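Local coordinates for alpha-galactosidase (Lactobacillus brevis, PDB 3MI6), which probably hydrolyses terminal, non-reducing alpha-D-galactose residues from alpha-galactosides such as galactose oligosaccharides, galactomannans and galactolipids, as a member of glycosyl hydrolase family 36, at residues Y21-M26 / L134-N139. Residues are numbered along the deposited sequence; the frame is centred on the assembly and turned at random.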
# COMPACT_ATOMS: atom_id res chain seq x y z
N TYR D 21 13.04 -30.26 6.59
CA TYR D 21 11.64 -30.61 6.77
C TYR D 21 11.63 -31.64 7.90
O TYR D 21 12.29 -32.67 7.80
CB TYR D 21 11.13 -31.21 5.46
CG TYR D 21 9.63 -31.39 5.32
CD1 TYR D 21 8.95 -32.39 6.02
CD2 TYR D 21 8.89 -30.61 4.44
CE1 TYR D 21 7.60 -32.56 5.88
CE2 TYR D 21 7.54 -30.78 4.28
CZ TYR D 21 6.89 -31.76 5.00
OH TYR D 21 5.54 -31.93 4.85
N ILE D 22 10.92 -31.35 8.98
CA ILE D 22 10.92 -32.23 10.14
C ILE D 22 9.49 -32.53 10.58
O ILE D 22 8.68 -31.61 10.77
CB ILE D 22 11.63 -31.58 11.34
CG1 ILE D 22 13.01 -31.05 10.94
CG2 ILE D 22 11.74 -32.55 12.49
CD1 ILE D 22 13.62 -30.12 12.02
N PHE D 23 9.18 -33.82 10.77
CA PHE D 23 7.92 -34.20 11.42
C PHE D 23 8.08 -35.34 12.42
O PHE D 23 9.13 -35.98 12.48
CB PHE D 23 6.82 -34.51 10.41
CG PHE D 23 7.11 -35.69 9.51
CD1 PHE D 23 7.94 -35.56 8.41
CD2 PHE D 23 6.52 -36.93 9.75
CE1 PHE D 23 8.19 -36.63 7.57
CE2 PHE D 23 6.76 -38.01 8.91
CZ PHE D 23 7.60 -37.86 7.82
N GLN D 24 7.03 -35.59 13.20
CA GLN D 24 7.09 -36.55 14.30
C GLN D 24 5.78 -37.33 14.45
O GLN D 24 4.69 -36.76 14.36
CB GLN D 24 7.40 -35.82 15.60
CG GLN D 24 7.65 -36.73 16.79
CD GLN D 24 8.01 -35.96 18.06
OE1 GLN D 24 7.51 -34.85 18.30
NE2 GLN D 24 8.88 -36.55 18.88
N ILE D 25 5.90 -38.64 14.69
CA ILE D 25 4.73 -39.44 15.03
C ILE D 25 4.31 -39.09 16.45
O ILE D 25 5.14 -38.96 17.35
CB ILE D 25 5.00 -40.94 14.92
CG1 ILE D 25 5.38 -41.30 13.49
CG2 ILE D 25 3.77 -41.72 15.31
CD1 ILE D 25 4.33 -40.90 12.47
N MSE D 26 3.01 -38.93 16.65
CA MSE D 26 2.54 -38.36 17.89
C MSE D 26 1.72 -39.29 18.78
O MSE D 26 1.35 -40.41 18.40
CB MSE D 26 1.73 -37.11 17.58
CG MSE D 26 2.52 -36.06 16.82
SE MSE D 26 1.73 -34.33 17.15
CE MSE D 26 -0.09 -34.64 16.46
N LEU D 134 11.65 -41.91 1.60
CA LEU D 134 11.14 -42.31 2.91
C LEU D 134 9.67 -42.65 2.73
O LEU D 134 8.92 -41.84 2.19
CB LEU D 134 11.28 -41.15 3.89
CG LEU D 134 10.69 -41.35 5.30
CD1 LEU D 134 11.51 -42.34 6.10
CD2 LEU D 134 10.58 -40.05 6.05
N VAL D 135 9.26 -43.84 3.16
CA VAL D 135 7.86 -44.23 3.07
C VAL D 135 7.28 -44.46 4.46
O VAL D 135 7.72 -45.34 5.17
CB VAL D 135 7.66 -45.52 2.27
CG1 VAL D 135 6.18 -45.82 2.12
CG2 VAL D 135 8.33 -45.43 0.93
N VAL D 136 6.28 -43.67 4.83
CA VAL D 136 5.76 -43.73 6.19
C VAL D 136 4.34 -44.26 6.19
O VAL D 136 3.40 -43.53 5.87
CB VAL D 136 5.81 -42.34 6.86
CG1 VAL D 136 5.20 -42.40 8.24
CG2 VAL D 136 7.23 -41.85 6.95
N SER D 137 4.19 -45.52 6.58
CA SER D 137 2.91 -46.21 6.45
C SER D 137 2.04 -46.13 7.71
O SER D 137 2.54 -46.22 8.82
CB SER D 137 3.15 -47.67 6.05
OG SER D 137 3.97 -47.74 4.90
N PHE D 138 0.74 -45.93 7.52
CA PHE D 138 -0.21 -45.88 8.62
C PHE D 138 -1.32 -46.90 8.37
O PHE D 138 -1.43 -47.46 7.28
CB PHE D 138 -0.84 -44.48 8.74
CG PHE D 138 0.16 -43.37 8.96
CD1 PHE D 138 1.00 -42.96 7.94
CD2 PHE D 138 0.21 -42.70 10.17
CE1 PHE D 138 1.90 -41.94 8.14
CE2 PHE D 138 1.11 -41.68 10.36
CZ PHE D 138 1.95 -41.30 9.35
N ASN D 139 -2.15 -47.12 9.38
CA ASN D 139 -3.33 -47.96 9.25
C ASN D 139 -4.47 -47.28 9.99
O ASN D 139 -4.27 -46.70 11.06
CB ASN D 139 -3.12 -49.35 9.86
CG ASN D 139 -2.19 -50.23 9.04
OD1 ASN D 139 -1.14 -50.67 9.52
ND2 ASN D 139 -2.57 -50.50 7.79
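Strand 21-25, which carries Phe23 and Ile25, passes strand 134-139, which carries Leu134, Val136 and Phe138, at an axis separation of 11.0 Å, the two running the same general way at 31° to each other. No hydrogen bond links them; Ile25 and Val136 are nearest by backbone, 9.9 Å between their CA atoms, and the contacts across the gap are between apolar side chains. Phe23 reaches across with the far end of its ring. Its CG sits between the backbone N and the carbonyl carbon (chi1 63°), and its CZ is the atom that touches both neighbours on strand 134-139. Val136 CG2 lies at the ring edge, near the ring plane, 4.1 Å from Phe23 CZ. Leu134 points against Phe23 and brings its CD2 obliquely to within 4.1 Å of the same Phe23 CZ, so two methyl groups converge on one ring atom. Farther along, Ile25 and Phe138 come at each other from opposite strands, with Ile25 CD1 set obliquely to the ring, 3.9 Å from Phe138 CE2 and equally close to Phe138 CZ. The CB of Phe138 is not aimed at strand 21-25; with CG anti to the carbonyl carbon (chi1 -59°), the ring end nevertheless comes nearer. Neighbouring strands add to the layer: Tyr151 of strand 146-154 stacks on Phe23, Phe12 of strand 11-15 touches Phe23, Ile25 and Leu134, and Ala31 and Leu149 pack against Phe138. The contact thus joins the small antiparallel sheet at the N-terminus, strands 4-6 to 31-36, to the large antiparallel sheet containing strand 132-140. This is sheet-on-sheet packing of the beta-sandwich kind, consistent with the beta-supersandwich N-terminal domain of glycosyl hydrolase family 36, away from the predicted active site.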